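Local coordinates for protein ethanolamine kinase Pv091845 (PDB 2QG7) that probably phosphorylates ethanolamine, as expected of a choline/ethanolamine kinase, in the opening step of phosphatidylethanolamine synthesis, at residues Asn369-Thr381 / Tyr441-Phe454. Sequence-based numbering, arbitrary orientation.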
ATOM      1  N   ASN D 369       0.924  11.826  11.918  1.00 39.58           N
ATOM      2  CA  ASN D 369       0.818  10.923  10.787  1.00 39.81           C
ATOM      3  C   ASN D 369       2.049  10.041  10.587  1.00 38.95           C
ATOM      4  O   ASN D 369       1.933   8.972  10.029  1.00 39.68           O
ATOM      5  CB  ASN D 369       0.458  11.646   9.484  1.00 38.32           C
ATOM      6  CG  ASN D 369      -1.019  11.857   9.331  1.00 38.03           C
ATOM      7  OD1 ASN D 369      -1.821  11.045   9.787  1.00 36.45           O
ATOM      8  ND2 ASN D 369      -1.397  12.936   8.655  1.00 37.73           N
ATOM      9  N   GLU D 370       3.207  10.506  11.025  1.00 38.17           N
ATOM     10  CA  GLU D 370       4.461   9.837  10.743  1.00 37.88           C
ATOM     11  C   GLU D 370       4.740   8.725  11.726  1.00 37.22           C
ATOM     12  O   GLU D 370       5.774   8.120  11.704  1.00 38.97           O
ATOM     13  CB  GLU D 370       5.610  10.871  10.698  1.00 38.68           C
ATOM     14  CG  GLU D 370       5.563  11.917   9.528  1.00 40.24           C
ATOM     15  CD  GLU D 370       5.667  11.267   8.111  1.00 45.75           C
ATOM     16  OE1 GLU D 370       5.222  11.896   7.096  1.00 46.16           O
ATOM     17  OE2 GLU D 370       6.236  10.137   7.970  1.00 48.72           O
ATOM     18  N   TYR D 371       3.818   8.465  12.617  1.00 39.32           N
ATOM     19  CA  TYR D 371       3.892   7.376  13.559  1.00 40.75           C
ATOM     20  C   TYR D 371       3.659   6.090  12.760  1.00 41.95           C
ATOM     21  O   TYR D 371       4.153   4.992  13.141  1.00 42.32           O
ATOM     22  CB  TYR D 371       2.763   7.537  14.597  1.00 41.74           C
ATOM     23  CG  TYR D 371       3.065   8.435  15.803  1.00 45.27           C
ATOM     24  CD1 TYR D 371       3.788   9.640  15.666  1.00 46.83           C
ATOM     25  CD2 TYR D 371       2.581   8.103  17.073  1.00 47.30           C
ATOM     26  CE1 TYR D 371       4.043  10.451  16.765  1.00 47.71           C
ATOM     27  CE2 TYR D 371       2.823   8.916  18.184  1.00 49.96           C
ATOM     28  CZ  TYR D 371       3.552  10.085  18.021  1.00 51.38           C
ATOM     29  OH  TYR D 371       3.822  10.883  19.130  1.00 54.18           O
ATOM     30  N   ALA D 372       2.860   6.234  11.695  1.00 41.32           N
ATOM     31  CA  ALA D 372       2.571   5.176  10.709  1.00 41.63           C
ATOM     32  C   ALA D 372       3.789   4.780   9.875  1.00 41.53           C
ATOM     33  O   ALA D 372       3.834   3.664   9.356  1.00 40.83           O
ATOM     34  CB  ALA D 372       1.439   5.611   9.792  1.00 40.12           C
ATOM     35  N   GLY D 373       4.754   5.702   9.732  1.00 41.21           N
ATOM     36  CA  GLY D 373       5.933   5.469   8.910  1.00 40.62           C
ATOM     37  C   GLY D 373       5.595   5.528   7.426  1.00 41.40           C
ATOM     38  O   GLY D 373       4.474   5.892   7.036  1.00 40.13           O
ATOM     39  N   PHE D 374       6.581   5.202   6.592  1.00 41.96           N
ATOM     40  CA  PHE D 374       6.367   5.158   5.127  1.00 43.44           C
ATOM     41  C   PHE D 374       5.460   3.997   4.720  1.00 43.92           C
ATOM     42  O   PHE D 374       4.915   3.992   3.647  1.00 44.91           O
ATOM     43  CB  PHE D 374       7.704   5.074   4.386  1.00 43.31           C
ATOM     44  CG  PHE D 374       8.428   6.396   4.301  1.00 44.16           C
ATOM     45  CD1 PHE D 374       7.861   7.464   3.612  1.00 43.23           C
ATOM     46  CD2 PHE D 374       9.669   6.568   4.911  1.00 44.39           C
ATOM     47  CE1 PHE D 374       8.532   8.678   3.501  1.00 46.46           C
ATOM     48  CE2 PHE D 374      10.335   7.789   4.828  1.00 45.34           C
ATOM     49  CZ  PHE D 374       9.768   8.841   4.111  1.00 45.78           C
ATOM     50  N   ASN D 375       5.303   3.026   5.603  1.00 44.92           N
ATOM     51  CA  ASN D 375       4.449   1.882   5.365  1.00 46.01           C
ATOM     52  C   ASN D 375       2.984   2.202   5.579  1.00 45.06           C
ATOM     53  O   ASN D 375       2.111   1.411   5.236  1.00 45.79           O
ATOM     54  CB  ASN D 375       4.892   0.709   6.266  1.00 47.37           C
ATOM     55  CG  ASN D 375       4.315  -0.621   5.811  1.00 51.60           C
ATOM     56  OD1 ASN D 375       3.488  -1.258   6.515  1.00 55.91           O
ATOM     57  ND2 ASN D 375       4.692  -1.032   4.600  1.00 55.51           N
ATOM     58  N   CYS D 376       2.717   3.351   6.170  1.00 45.16           N
ATOM     59  CA  CYS D 376       1.359   3.884   6.376  1.00 43.82           C
ATOM     60  C   CYS D 376       0.443   2.988   7.213  1.00 44.35           C
ATOM     61  O   CYS D 376      -0.733   2.792   6.927  1.00 44.05           O
ATOM     62  CB  CYS D 376       0.757   4.264   5.038  1.00 43.85           C
ATOM     63  SG  CYS D 376       1.628   5.505   4.114  1.00 42.64           S
ATOM     64  N   ASP D 377       0.998   2.418   8.275  1.00 46.21           N
ATOM     65  CA  ASP D 377       0.198   1.655   9.225  1.00 47.54           C
ATOM     66  C   ASP D 377      -0.615   2.596  10.117  1.00 47.49           C
ATOM     67  O   ASP D 377      -0.160   2.951  11.177  1.00 48.13           O
ATOM     68  CB  ASP D 377       1.092   0.758  10.051  1.00 47.71           C
ATOM     69  CG  ASP D 377       1.811  -0.282   9.198  1.00 52.64           C
ATOM     70  OD1 ASP D 377       1.107  -0.999   8.434  1.00 58.79           O
ATOM     71  OD2 ASP D 377       3.064  -0.404   9.278  1.00 52.83           O
ATOM     72  N   TRP D 378      -1.804   3.000   9.667  1.00 48.26           N
ATOM     73  CA  TRP D 378      -2.541   4.124  10.251  1.00 48.93           C
ATOM     74  C   TRP D 378      -3.035   3.910  11.669  1.00 50.25           C
ATOM     75  O   TRP D 378      -3.374   4.865  12.369  1.00 50.08           O
ATOM     76  CB  TRP D 378      -3.698   4.538   9.373  1.00 48.37           C
ATOM     77  CG  TRP D 378      -3.307   5.025   8.019  1.00 48.95           C
ATOM     78  CD1 TRP D 378      -3.849   4.635   6.831  1.00 51.33           C
ATOM     79  CD2 TRP D 378      -2.305   6.015   7.696  1.00 48.60           C
ATOM     80  NE1 TRP D 378      -3.258   5.321   5.784  1.00 51.91           N
ATOM     81  CE2 TRP D 378      -2.299   6.158   6.287  1.00 49.19           C
ATOM     82  CE3 TRP D 378      -1.415   6.786   8.457  1.00 43.91           C
ATOM     83  CZ2 TRP D 378      -1.441   7.033   5.630  1.00 49.00           C
ATOM     84  CZ3 TRP D 378      -0.572   7.635   7.806  1.00 44.63           C
ATOM     85  CH2 TRP D 378      -0.582   7.755   6.404  1.00 47.10           C
ATOM     86  N   ASP D 379      -3.051   2.657  12.100  1.00 51.37           N
ATOM     87  CA  ASP D 379      -3.446   2.314  13.465  1.00 53.08           C
ATOM     88  C   ASP D 379      -2.361   2.685  14.508  1.00 52.65           C
ATOM     89  O   ASP D 379      -2.586   2.620  15.724  1.00 52.67           O
ATOM     90  CB  ASP D 379      -3.810   0.818  13.544  1.00 54.04           C
ATOM     91  CG  ASP D 379      -2.681  -0.101  13.028  1.00 59.73           C
ATOM     92  OD1 ASP D 379      -2.094   0.155  11.915  1.00 65.51           O
ATOM     93  OD2 ASP D 379      -2.394  -1.109  13.724  1.00 64.60           O
ATOM     94  N   LEU D 380      -1.184   3.073  14.022  1.00 51.35           N
ATOM     95  CA  LEU D 380      -0.098   3.496  14.878  1.00 50.29           C
ATOM     96  C   LEU D 380      -0.166   4.998  15.190  1.00 49.97           C
ATOM     97  O   LEU D 380       0.558   5.479  16.034  1.00 49.08           O
ATOM     98  CB  LEU D 380       1.247   3.117  14.241  1.00 50.70           C
ATOM     99  CG  LEU D 380       1.566   1.617  14.042  1.00 50.28           C
ATOM    100  CD1 LEU D 380       2.857   1.419  13.310  1.00 46.67           C
ATOM    101  CD2 LEU D 380       1.662   0.917  15.381  1.00 52.56           C
ATOM    102  N   THR D 381      -1.035   5.734  14.502  1.00 49.94           N
ATOM    103  CA  THR D 381      -1.211   7.146  14.775  1.00 50.00           C
ATOM    104  C   THR D 381      -1.845   7.310  16.171  1.00 50.70           C
ATOM    105  O   THR D 381      -2.625   6.443  16.591  1.00 50.14           O
ATOM    106  CB  THR D 381      -2.072   7.831  13.705  1.00 49.86           C
ATOM    107  OG1 THR D 381      -3.331   7.154  13.623  1.00 49.41           O
ATOM    108  CG2 THR D 381      -1.373   7.838  12.353  1.00 47.84           C
ATOM    109  N   TYR D 441       3.035   5.431  -2.831  1.00 40.71           N
ATOM    110  CA  TYR D 441       3.065   6.150  -1.579  1.00 40.03           C
ATOM    111  C   TYR D 441       2.158   7.356  -1.673  1.00 38.45           C
ATOM    112  O   TYR D 441       1.447   7.620  -0.722  1.00 38.74           O
ATOM    113  CB  TYR D 441       4.488   6.579  -1.167  1.00 39.89           C
ATOM    114  CG  TYR D 441       4.518   7.380   0.111  1.00 39.87           C
ATOM    115  CD1 TYR D 441       4.385   6.753   1.349  1.00 38.59           C
ATOM    116  CD2 TYR D 441       4.669   8.776   0.087  1.00 39.98           C
ATOM    117  CE1 TYR D 441       4.410   7.478   2.516  1.00 39.89           C
ATOM    118  CE2 TYR D 441       4.685   9.507   1.265  1.00 38.57           C
ATOM    119  CZ  TYR D 441       4.573   8.853   2.474  1.00 38.27           C
ATOM    120  OH  TYR D 441       4.590   9.579   3.668  1.00 42.13           O
ATOM    121  N   GLY D 442       2.189   8.052  -2.807  1.00 37.58           N
ATOM    122  CA  GLY D 442       1.317   9.210  -3.094  1.00 37.93           C
ATOM    123  C   GLY D 442      -0.163   8.896  -3.049  1.00 39.09           C
ATOM    124  O   GLY D 442      -0.970   9.658  -2.491  1.00 41.13           O
ATOM    125  N   MET D 443      -0.525   7.747  -3.616  1.00 39.12           N
ATOM    126  CA  MET D 443      -1.905   7.278  -3.723  1.00 38.34           C
ATOM    127  C   MET D 443      -2.415   6.787  -2.404  1.00 37.69           C
ATOM    128  O   MET D 443      -3.568   6.964  -2.113  1.00 38.03           O
ATOM    129  CB  MET D 443      -2.032   6.152  -4.782  1.00 38.30           C
ATOM    130  CG  MET D 443      -1.825   6.619  -6.205  1.00 37.50           C
ATOM    131  SD  MET D 443      -3.001   7.944  -6.662  1.00 41.87           S
ATOM    132  CE  MET D 443      -4.583   7.074  -6.604  1.00 44.39           C
ATOM    133  N   THR D 444      -1.555   6.145  -1.626  1.00 38.16           N
ATOM    134  CA  THR D 444      -1.870   5.737  -0.276  1.00 38.69           C
ATOM    135  C   THR D 444      -2.157   6.932   0.654  1.00 39.52           C
ATOM    136  O   THR D 444      -3.115   6.857   1.442  1.00 39.72           O
ATOM    137  CB  THR D 444      -0.741   4.871   0.342  1.00 39.30           C
ATOM    138  OG1 THR D 444      -0.402   3.808  -0.560  1.00 39.07           O
ATOM    139  CG2 THR D 444      -1.167   4.281   1.685  1.00 38.20           C
ATOM    140  N   ARG D 445      -1.351   8.006   0.558  1.00 38.74           N
ATOM    141  CA  ARG D 445      -1.611   9.245   1.319  1.00 39.40           C
ATOM    142  C   ARG D 445      -2.933   9.888   0.903  1.00 39.82           C
ATOM    143  O   ARG D 445      -3.688  10.291   1.759  1.00 40.97           O
ATOM    144  CB  ARG D 445      -0.482  10.298   1.215  1.00 38.23           C
ATOM    145  CG  ARG D 445       0.865   9.889   1.719  1.00 36.84           C
ATOM    146  CD  ARG D 445       0.837   9.344   3.133  1.00 41.71           C
ATOM    147  NE  ARG D 445       0.338  10.347   4.093  1.00 45.50           N
ATOM    148  CZ  ARG D 445       1.100  11.250   4.717  1.00 45.91           C
ATOM    149  NH1 ARG D 445       0.525  12.076   5.557  1.00 46.16           N
ATOM    150  NH2 ARG D 445       2.428  11.328   4.522  1.00 46.98           N
ATOM    151  N   LEU D 446      -3.181  10.005  -0.403  1.00 40.39           N
ATOM    152  CA  LEU D 446      -4.431  10.542  -0.924  1.00 41.14           C
ATOM    153  C   LEU D 446      -5.639   9.720  -0.543  1.00 42.28           C
ATOM    154  O   LEU D 446      -6.694  10.296  -0.340  1.00 43.89           O
ATOM    155  CB  LEU D 446      -4.399  10.683  -2.436  1.00 40.52           C
ATOM    156  CG  LEU D 446      -3.592  11.875  -2.986  1.00 42.56           C
ATOM    157  CD1 LEU D 446      -3.739  11.979  -4.517  1.00 41.21           C
ATOM    158  CD2 LEU D 446      -3.944  13.243  -2.322  1.00 38.31           C
ATOM    159  N   THR D 447      -5.489   8.388  -0.460  1.00 42.43           N
ATOM    160  CA  THR D 447      -6.526   7.472   0.008  1.00 41.80           C
ATOM    161  C   THR D 447      -6.834   7.775   1.486  1.00 42.36           C
ATOM    162  O   THR D 447      -8.002   7.793   1.890  1.00 42.49           O
ATOM    163  CB  THR D 447      -6.094   5.962  -0.170  1.00 41.30           C
ATOM    164  OG1 THR D 447      -5.840   5.675  -1.551  1.00 44.72           O
ATOM    165  CG2 THR D 447      -7.145   5.001   0.291  1.00 40.67           C
ATOM    166  N   ALA D 448      -5.769   7.954   2.287  1.00 42.67           N
ATOM    167  CA  ALA D 448      -5.877   8.312   3.705  1.00 41.94           C
ATOM    168  C   ALA D 448      -6.654   9.601   3.948  1.00 41.35           C
ATOM    169  O   ALA D 448      -7.294   9.715   4.976  1.00 42.05           O
ATOM    170  CB  ALA D 448      -4.520   8.381   4.348  1.00 41.36           C
ATOM    171  N   SER D 449      -6.600  10.550   3.019  1.00 41.22           N
ATOM    172  CA  SER D 449      -7.345  11.771   3.132  1.00 42.44           C
ATOM    173  C   SER D 449      -8.851  11.570   2.970  1.00 43.29           C
ATOM    174  O   SER D 449      -9.639  12.383   3.454  1.00 45.14           O
ATOM    175  CB  SER D 449      -6.864  12.791   2.128  1.00 41.62           C
ATOM    176  OG  SER D 449      -7.251  12.427   0.819  1.00 46.63           O
ATOM    177  N   CYS D 450      -9.259  10.488   2.314  1.00 43.92           N
ATOM    178  CA  CYS D 450     -10.678  10.135   2.166  1.00 42.93           C
ATOM    179  C   CYS D 450     -11.123   9.126   3.197  1.00 42.84           C
ATOM    180  O   CYS D 450     -12.310   8.825   3.248  1.00 44.28           O
ATOM    181  CB  CYS D 450     -10.940   9.552   0.774  1.00 41.57           C
ATOM    182  SG  CYS D 450     -10.494  10.676  -0.539  1.00 43.48           S
ATOM    183  N   LEU D 451     -10.211   8.582   3.997  1.00 42.84           N
ATOM    184  CA  LEU D 451     -10.598   7.489   4.897  1.00 44.27           C
ATOM    185  C   LEU D 451     -11.359   7.979   6.123  1.00 45.95           C
ATOM    186  O   LEU D 451     -11.032   9.021   6.657  1.00 46.60           O
ATOM    187  CB  LEU D 451      -9.406   6.673   5.362  1.00 43.66           C
ATOM    188  CG  LEU D 451      -8.697   5.676   4.452  1.00 43.41           C
ATOM    189  CD1 LEU D 451      -7.464   5.172   5.173  1.00 41.17           C
ATOM    190  CD2 LEU D 451      -9.583   4.508   4.073  1.00 44.95           C
ATOM    191  N   PRO D 452     -12.394   7.222   6.562  1.00 47.67           N
ATOM    192  CA  PRO D 452     -13.213   7.536   7.736  1.00 47.83           C
ATOM    193  C   PRO D 452     -12.426   7.781   9.017  1.00 48.50           C
ATOM    194  O   PRO D 452     -12.741   8.717   9.766  1.00 48.87           O
ATOM    195  CB  PRO D 452     -14.074   6.278   7.884  1.00 47.47           C
ATOM    196  CG  PRO D 452     -14.295   5.842   6.474  1.00 47.01           C
ATOM    197  CD  PRO D 452     -12.895   5.979   5.911  1.00 48.69           C
ATOM    198  N   ILE D 453     -11.417   6.941   9.269  1.00 48.46           N
ATOM    199  CA  ILE D 453     -10.566   7.088  10.436  1.00 47.23           C
ATOM    200  C   ILE D 453      -9.902   8.460  10.524  1.00 47.11           C
ATOM    201  O   ILE D 453      -9.499   8.873  11.599  1.00 48.21           O
ATOM    202  CB  ILE D 453      -9.484   5.964  10.510  1.00 48.45           C
ATOM    203  CG1 ILE D 453      -8.654   5.923   9.214  1.00 46.48           C
ATOM    204  CG2 ILE D 453     -10.136   4.585  10.832  1.00 47.17           C
ATOM    205  CD1 ILE D 453      -7.390   5.135   9.341  1.00 46.47           C
ATOM    206  N   PHE D 454      -9.803   9.175   9.416  1.00 46.17           N
ATOM    207  CA  PHE D 454      -9.201  10.479   9.432  1.00 46.07           C
ATOM    208  C   PHE D 454     -10.233  11.558   9.212  1.00 46.79           C
ATOM    209  O   PHE D 454     -10.056  12.668   9.705  1.00 48.09           O
ATOM    210  CB  PHE D 454      -8.071  10.619   8.387  1.00 45.74           C
ATOM    211  CG  PHE D 454      -6.824   9.887   8.758  1.00 45.13           C
ATOM    212  CD1 PHE D 454      -6.435   8.752   8.060  1.00 43.19           C
ATOM    213  CD2 PHE D 454      -6.029  10.332   9.820  1.00 46.04           C
ATOM    214  CE1 PHE D 454      -5.277   8.071   8.410  1.00 43.12           C
ATOM    215  CE2 PHE D 454      -4.873   9.651  10.195  1.00 45.36           C
ATOM    216  CZ  PHE D 454      -4.501   8.519   9.490  1.00 46.34           C
TER
HETATM  217  O   HOH W   1       2.947  12.967   7.177  1.00 42.35           O
HETATM  218  O   HOH W   2       6.237  11.682   4.631  1.00 48.74           O
HETATM  219  O   HOH W   3      -4.168   4.919   3.132  1.00 38.44           O
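Glu370 OE1 is approached by two waters and, at long range, by Arg445. The direct salt bridge is long, Glu370 OE1 to Arg445 NH2 at 3.8 Å, with carboxylate and guanidinium planes 75° apart. One water probably donates to OE1 and accepts from Arg445 NH1; a second, 2.7 Å from Glu370 OE1, also bonds Tyr441 OH. Bends at chi2 and chi3 fold Arg445 so that its NH2 donates to Tyr441 OH at 2.9 Å, while NE hydrogen-bonds His418 of helix 413-430. Arg445 NE comes to the indole edge near its plane, 3.6 Å from Trp378 CH2. The contact lies in the helical part of this kinase-like fold, where the loop between helices 360-369 and 384-395 packs along helix 438-448 and the turn of helix beyond it. There the Phe454 edge points at one indole face of Trp378, Phe454 CE1 to Trp378 CG 3.6 Å with planes at 90°, an edge-to-face pair; Cys376 O lies above the opposite face, toward its rim. A water joins Trp378 NE1 (2.8 Å) to Thr444 O, and Ala448 CB touches CZ2 nearby. At the other end, Phe374 makes an offset edge-to-face pair with Tyr441, its edge toward the tyrosine face, centroids 5.4 Å apart and planes at 64°, while Cys376 SG approaches that ring obliquely, 3.8 Å from Tyr441 CE1.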